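PDB 5M45: acetone carboxylase alpha subunit from Xanthobacter autotrophicus Py2, which forms part of a six-chain assembly, carries a hydantoinase B/oxoprolinase family region and holds a manganese ion. Local coordinates for residues A[498-503]-A[523-528]; A[561-566]-A[596-601]. All coordinates share one frame; numbering follows the deposited sequence.

Contact 1: A[498-503]-A[523-528]; sequences VYLGRQ and LRMVWN
Val-498 and Met-525 form an antiparallel hydrogen-bonded pair, with Val-498 N to Met-525 O at 2.9 Å (169° at the hydrogen) and Met-525 N to Val-498 O also at 2.9 Å. Farther along, the regular ladder breaks: Leu-523 O takes the N-H of Leu-500 at 2.9 Å and, weakly, that of Gly-501, so two residues face one in a classic beta bulge.

On one face of the sheet, Tyr-499 and Arg-524 run side by side in the same direction. The guanidinium lies flat over the phenol ring, with centres 4.2 Å apart and planes 21° from parallel, while Arg-524 CD reaches over the same ring. A bend at chi2 of Arg-524 (-53°) swings the chain so that its far end settles on the tyrosine. Tyr-499 OH approaches Arg-524 NH2 to 3.3 Å, but from above the guanidinium plane and at a poor angle, so no hydrogen bond is assigned; both groups turn instead to Glu-457. Glu-495 takes Arg-524 NH1 and Ser-522 takes NE.

The face of Val-498 and Met-525 is apolar, with Val-498 CG2 lying 4.0 Å from Met-525 CB. From the corner at the bulge, Leu-500 CD1 packs on the same Met-525 CB, at 4.0 Å. Just past the end of the strand, Trp-527 CD1 meets Val-498 CG1 obliquely at 3.9 Å, while the indole NE1 is bonded to an acidic side chain on the chain of another protein.

The chemistry divides by face. The buried arginine has a bond at each of its three nitrogens, with Glu-457 and Glu-495 outside the two segments supplying salt bridges to two of them, which should fix the rotation of the guanidinium and hold it flat on Tyr-499. The nearby carboxylates probably stabilise its positive charge, so the stack adds to an ion-pair network around Glu-457.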
loop_
_atom_site.group_PDB
_atom_site.type_symbol
_atom_site.label_atom_id
_atom_site.label_comp_id
_atom_site.label_asym_id
_atom_site.label_seq_id
_atom_site.Cartn_x
_atom_site.Cartn_y
_atom_site.Cartn_z
ATOM N N VAL A 498 4.094 -28.553 -12.992
ATOM C CA VAL A 498 4.803 -29.291 -14.035
ATOM C C VAL A 498 4.019 -29.363 -15.336
ATOM O O VAL A 498 2.800 -29.445 -15.341
ATOM C CB VAL A 498 5.198 -30.732 -13.607
ATOM C CG1 VAL A 498 6.205 -30.679 -12.454
ATOM C CG2 VAL A 498 3.997 -31.562 -13.210
ATOM N N TYR A 499 4.757 -29.305 -16.453
ATOM C CA TYR A 499 4.189 -29.427 -17.788
ATOM C C TYR A 499 3.759 -30.848 -18.150
ATOM O O TYR A 499 4.550 -31.784 -18.076
ATOM C CB TYR A 499 5.180 -28.927 -18.840
ATOM C CG TYR A 499 5.339 -27.424 -18.915
ATOM C CD1 TYR A 499 6.229 -26.758 -18.086
ATOM C CD2 TYR A 499 4.610 -26.680 -19.835
ATOM C CE1 TYR A 499 6.371 -25.380 -18.139
ATOM C CE2 TYR A 499 4.716 -25.317 -19.895
ATOM C CZ TYR A 499 5.618 -24.654 -19.042
ATOM O OH TYR A 499 5.776 -23.291 -19.108
ATOM N N LEU A 500 2.497 -30.997 -18.516
ATOM C CA LEU A 500 1.990 -32.201 -19.198
ATOM C C LEU A 500 1.707 -32.000 -20.709
ATOM O O LEU A 500 1.322 -32.938 -21.394
ATOM C CB LEU A 500 0.711 -32.669 -18.509
ATOM C CG LEU A 500 0.768 -33.068 -17.024
ATOM C CD1 LEU A 500 -0.593 -33.627 -16.567
ATOM C CD2 LEU A 500 1.847 -34.088 -16.736
ATOM N N GLY A 501 1.810 -30.764 -21.200
ATOM C CA GLY A 501 1.693 -30.491 -22.623
ATOM C C GLY A 501 2.201 -29.102 -23.016
ATOM O O GLY A 501 2.133 -28.143 -22.228
ATOM N N ARG A 502 2.729 -29.006 -24.237
ATOM C CA ARG A 502 2.929 -27.728 -24.935
ATOM C C ARG A 502 2.690 -27.981 -26.410
ATOM O O ARG A 502 3.401 -28.786 -27.007
ATOM C CB ARG A 502 4.359 -27.214 -24.672
ATOM C CG ARG A 502 4.458 -25.790 -24.197
ATOM C CD ARG A 502 5.903 -25.297 -24.142
ATOM N NE ARG A 502 6.020 -24.069 -23.358
ATOM C CZ ARG A 502 7.109 -23.337 -23.214
ATOM N NH1 ARG A 502 7.031 -22.215 -22.496
ATOM N NH2 ARG A 502 8.259 -23.702 -23.784
ATOM N N GLN A 503 1.659 -27.347 -26.986
ATOM C CA GLN A 503 1.143 -27.689 -28.331
ATOM C C GLN A 503 0.693 -26.418 -29.066
ATOM O O GLN A 503 0.120 -25.509 -28.458
ATOM C CB GLN A 503 -0.051 -28.645 -28.174
ATOM C CG GLN A 503 -0.593 -29.274 -29.438
ATOM C CD GLN A 503 -1.746 -30.258 -29.217
ATOM O OE1 GLN A 503 -1.542 -31.320 -28.669
ATOM N NE2 GLN A 503 -2.955 -29.903 -29.643
ATOM N N LEU A 523 -0.655 -27.525 -20.816
ATOM C CA LEU A 523 -1.399 -28.128 -19.724
ATOM C C LEU A 523 -0.456 -28.231 -18.538
ATOM O O LEU A 523 0.617 -28.851 -18.649
ATOM C CB LEU A 523 -1.898 -29.545 -20.088
ATOM C CG LEU A 523 -2.726 -30.295 -19.032
ATOM C CD1 LEU A 523 -3.921 -29.495 -18.618
ATOM C CD2 LEU A 523 -3.185 -31.671 -19.494
ATOM N N ARG A 524 -0.876 -27.657 -17.412
ATOM C CA ARG A 524 -0.123 -27.708 -16.143
ATOM C C ARG A 524 -0.800 -28.613 -15.104
ATOM O O ARG A 524 -2.037 -28.623 -14.988
ATOM C CB ARG A 524 0.025 -26.327 -15.530
ATOM C CG ARG A 524 0.365 -25.196 -16.515
ATOM C CD ARG A 524 1.573 -25.459 -17.401
ATOM N NE ARG A 524 1.946 -24.186 -17.993
ATOM C CZ ARG A 524 2.719 -23.251 -17.430
ATOM N NH1 ARG A 524 3.307 -23.436 -16.268
ATOM N NH2 ARG A 524 2.898 -22.090 -18.061
ATOM N N MET A 525 0.026 -29.318 -14.346
ATOM C CA MET A 525 -0.403 -30.058 -13.160
ATOM C C MET A 525 0.250 -29.417 -11.942
ATOM O O MET A 525 1.457 -29.193 -11.928
ATOM C CB MET A 525 -0.016 -31.537 -13.244
ATOM C CG MET A 525 -0.676 -32.391 -12.153
ATOM S SD MET A 525 -0.458 -34.211 -12.259
ATOM C CE MET A 525 1.224 -34.308 -11.664
ATOM N N VAL A 526 -0.539 -29.142 -10.905
ATOM C CA VAL A 526 0.003 -28.583 -9.642
ATOM C C VAL A 526 0.907 -29.634 -8.967
ATOM O O VAL A 526 0.552 -30.817 -8.866
ATOM C CB VAL A 526 -1.138 -28.111 -8.731
ATOM C CG1 VAL A 526 -0.607 -27.533 -7.423
ATOM C CG2 VAL A 526 -1.987 -27.031 -9.436
ATOM N N TRP A 527 2.088 -29.210 -8.507
ATOM C CA TRP A 527 3.090 -30.133 -7.989
ATOM C C TRP A 527 4.096 -29.458 -7.013
ATOM O O TRP A 527 4.817 -28.520 -7.398
ATOM C CB TRP A 527 3.854 -30.777 -9.163
ATOM C CG TRP A 527 4.903 -31.741 -8.705
ATOM C CD1 TRP A 527 6.267 -31.552 -8.667
ATOM C CD2 TRP A 527 4.657 -33.029 -8.157
ATOM N NE1 TRP A 527 6.877 -32.667 -8.131
ATOM C CE2 TRP A 527 5.911 -33.581 -7.799
ATOM C CE3 TRP A 527 3.488 -33.750 -7.886
ATOM C CZ2 TRP A 527 6.031 -34.855 -7.237
ATOM C CZ3 TRP A 527 3.598 -35.020 -7.333
ATOM C CH2 TRP A 527 4.870 -35.551 -6.975
ATOM N N ASN A 528 4.189 -30.010 -5.796
ATOM C CA ASN A 528 5.031 -29.473 -4.717
ATOM C C ASN A 528 4.589 -28.047 -4.262
ATOM O O ASN A 528 5.425 -27.243 -3.803
ATOM C CB ASN A 528 6.513 -29.544 -5.119
ATOM C CG ASN A 528 7.456 -29.784 -3.939
ATOM O OD1 ASN A 528 7.054 -29.853 -2.799
ATOM N ND2 ASN A 528 8.753 -29.899 -4.236
#

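Contact 2: A[561-566]-A[596-601]; sequences AAHKTN and DAQIKR
His-563 and Gln-598 make the last hydrogen-bonded pair, where strand 561-563 ends and the antiparallel strand 598-601 begins; the strand axes approach to 4.8 Å at 167°. The bond from His-563 N to Gln-598 O is 2.9 Å and nearly straight (177°), and its return partner, Gln-598 N to His-563 O, is 3.0 Å. Ala-561 and Lys-600 repeat this reciprocal pairing. Between the two pairs, Ala-562 and Ile-599 draw their CA atoms to 4.5 Å, where the small alanine methyl faces Ile-599 CG1.

The side chains of His-563 and Gln-598 extend the same way from one face, ring and amide planes 32° apart. Gln-598 OE1 comes obliquely to the imidazole, 3.4 Å from His-563 CD2. This is a carbon contact, and the polar ends of the ring look elsewhere: ND1 to Asp-616, NE2 to Glu-610. Two carboxylates hold the ring at its two nitrogens, and Phe-612 meets it edge-to-face. Lys-600 NZ shares Glu-610 with the histidine.

Beyond the strand, the left-handed backbone of Lys-564 ends the ladder, and direct bonding gives way to water. One water donates to Thr-565 O and accepts from Asp-596 N. A second accepts from Asn-566 ND2 at 3.0 Å and donates to Asp-596 OD2 at 2.6 Å, spanning a separation of 3.9 Å between Asn-566 ND2 and Asp-596 OD2. Both of these side chains are exposed, so the contact passes from a ladder whose inner strand, Ala-561 to His-563, is buried, into a hydrated, looser end.

The register is that of regular antiparallel strands, and the strand order places it at an edge: within this chain 598-602 is outermost in a five-stranded sheet, joined to its neighbour 559-563 by a long excursion containing helix 567-573, not by a tight hairpin.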
loop_
_atom_site.group_PDB
_atom_site.type_symbol
_atom_site.label_atom_id
_atom_site.label_comp_id
_atom_site.label_asym_id
_atom_site.label_seq_id
_atom_site.Cartn_x
_atom_site.Cartn_y
_atom_site.Cartn_z
ATOM N N ALA A 561 -10.171 -26.032 -16.157
ATOM C CA ALA A 561 -9.518 -26.425 -14.920
ATOM C C ALA A 561 -10.177 -27.661 -14.347
ATOM O O ALA A 561 -11.384 -27.882 -14.559
ATOM C CB ALA A 561 -9.577 -25.296 -13.900
ATOM N N ALA A 562 -9.407 -28.469 -13.614
ATOM C CA ALA A 562 -9.930 -29.707 -13.006
ATOM C C ALA A 562 -9.410 -29.920 -11.573
ATOM O O ALA A 562 -8.223 -29.878 -11.336
ATOM C CB ALA A 562 -9.608 -30.920 -13.896
ATOM N N HIS A 563 -10.340 -30.130 -10.638
ATOM C CA HIS A 563 -10.055 -30.388 -9.215
ATOM C C HIS A 563 -10.404 -31.825 -8.836
ATOM O O HIS A 563 -11.208 -32.464 -9.513
ATOM C CB HIS A 563 -10.845 -29.432 -8.322
ATOM C CG HIS A 563 -10.542 -27.987 -8.568
ATOM N ND1 HIS A 563 -9.320 -27.433 -8.277
ATOM C CD2 HIS A 563 -11.297 -26.982 -9.076
ATOM C CE1 HIS A 563 -9.318 -26.154 -8.604
ATOM N NE2 HIS A 563 -10.521 -25.841 -9.060
ATOM N N LYS A 564 -9.805 -32.326 -7.756
ATOM C CA LYS A 564 -10.031 -33.689 -7.258
ATOM C C LYS A 564 -9.956 -34.720 -8.378
ATOM O O LYS A 564 -10.856 -35.545 -8.550
ATOM C CB LYS A 564 -11.392 -33.776 -6.580
ATOM C CG LYS A 564 -11.600 -32.794 -5.446
ATOM C CD LYS A 564 -13.106 -32.570 -5.253
ATOM C CE LYS A 564 -13.493 -32.264 -3.804
ATOM N NZ LYS A 564 -12.489 -31.459 -3.035
ATOM N N THR A 565 -8.865 -34.632 -9.134
ATOM C CA THR A 565 -8.684 -35.398 -10.376
ATOM C C THR A 565 -8.475 -36.899 -10.180
ATOM O O THR A 565 -8.710 -37.677 -11.122
ATOM C CB THR A 565 -7.452 -34.877 -11.154
ATOM O OG1 THR A 565 -6.280 -35.038 -10.351
ATOM C CG2 THR A 565 -7.632 -33.401 -11.535
ATOM N N ASN A 566 -7.987 -37.286 -8.995
ATOM C CA ASN A 566 -7.534 -38.660 -8.708
ATOM C C ASN A 566 -6.300 -39.063 -9.547
ATOM O O ASN A 566 -6.024 -40.258 -9.719
ATOM C CB ASN A 566 -8.691 -39.658 -8.886
ATOM C CG ASN A 566 -8.446 -40.996 -8.170
ATOM O OD1 ASN A 566 -7.880 -41.054 -7.086
ATOM N ND2 ASN A 566 -8.879 -42.086 -8.812
ATOM N N ASP A 596 -13.879 -38.880 -11.870
ATOM C CA ASP A 596 -14.160 -38.379 -10.502
ATOM C C ASP A 596 -13.927 -36.863 -10.322
ATOM O O ASP A 596 -14.183 -36.333 -9.255
ATOM C CB ASP A 596 -13.344 -39.149 -9.465
ATOM C CG ASP A 596 -13.654 -40.667 -9.480
ATOM O OD1 ASP A 596 -14.834 -41.045 -9.519
ATOM O OD2 ASP A 596 -12.718 -41.503 -9.470
ATOM N N ALA A 597 -13.427 -36.169 -11.341
ATOM C CA ALA A 597 -13.025 -34.778 -11.176
ATOM C C ALA A 597 -14.191 -33.775 -11.175
ATOM O O ALA A 597 -15.230 -34.019 -11.776
ATOM C CB ALA A 597 -12.033 -34.397 -12.271
ATOM N N GLN A 598 -13.987 -32.652 -10.500
ATOM C CA GLN A 598 -14.818 -31.450 -10.660
ATOM C C GLN A 598 -14.169 -30.630 -11.785
ATOM O O GLN A 598 -13.098 -30.061 -11.577
ATOM C CB GLN A 598 -14.864 -30.637 -9.358
ATOM C CG GLN A 598 -15.835 -29.461 -9.432
ATOM C CD GLN A 598 -15.433 -28.096 -8.732
ATOM O OE1 GLN A 598 -14.386 -27.914 -8.062
ATOM N NE2 GLN A 598 -16.345 -27.134 -8.886
ATOM N N ILE A 599 -14.801 -30.586 -12.967
ATOM C CA ILE A 599 -14.249 -29.897 -14.124
ATOM C C ILE A 599 -14.979 -28.582 -14.355
ATOM O O ILE A 599 -16.202 -28.554 -14.375
ATOM C CB ILE A 599 -14.348 -30.761 -15.399
ATOM C CG1 ILE A 599 -13.520 -32.037 -15.225
ATOM C CG2 ILE A 599 -13.904 -29.970 -16.648
ATOM C CD1 ILE A 599 -13.612 -33.018 -16.350
ATOM N N LYS A 600 -14.229 -27.506 -14.552
ATOM C CA LYS A 600 -14.783 -26.241 -15.019
ATOM C C LYS A 600 -14.317 -26.000 -16.471
ATOM O O LYS A 600 -13.116 -25.812 -16.718
ATOM C CB LYS A 600 -14.354 -25.100 -14.090
ATOM C CG LYS A 600 -14.987 -25.245 -12.694
ATOM C CD LYS A 600 -14.798 -23.986 -11.847
ATOM C CE LYS A 600 -15.395 -24.153 -10.454
ATOM N NZ LYS A 600 -15.349 -22.839 -9.699
ATOM N N ARG A 601 -15.248 -26.087 -17.415
ATOM C CA ARG A 601 -14.981 -25.898 -18.839
ATOM C C ARG A 601 -16.062 -24.955 -19.379
ATOM O O ARG A 601 -17.222 -25.385 -19.552
ATOM C CB ARG A 601 -15.011 -27.255 -19.582
ATOM C CG ARG A 601 -14.951 -27.169 -21.105
ATOM C CD ARG A 601 -15.039 -28.516 -21.815
ATOM N NE ARG A 601 -13.816 -29.332 -21.723
ATOM C CZ ARG A 601 -12.707 -29.167 -22.436
ATOM N NH1 ARG A 601 -11.698 -29.997 -22.259
ATOM N NH2 ARG A 601 -12.569 -28.169 -23.303
HETATM O O HOH W 1 -10.921 -39.003 -12.133
HETATM O O HOH W 2 -10.781 -41.781 -11.157
#

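Overall arrangement
Contacts 1 and 2 sit at the two ends of one five-stranded antiparallel sheet, their centres 15 Å apart and their nearest atoms about 6 Å apart, without touching. Strand 617-621 lies between them: Tyr-618 bonds to the backbone of Arg-524 in contact 1, and Leu-617 to that of Ala-562 in contact 2. The contacts follow in series along the sequence. Contact 1 is buried and largely within reach of the chain of another protein, whereas in contact 2 only Arg-601 is. Their centres lie about 26 and 32 Å from the chain centre, and none of their residues belongs to the manganese site of His-150, Asp-153 and His-175.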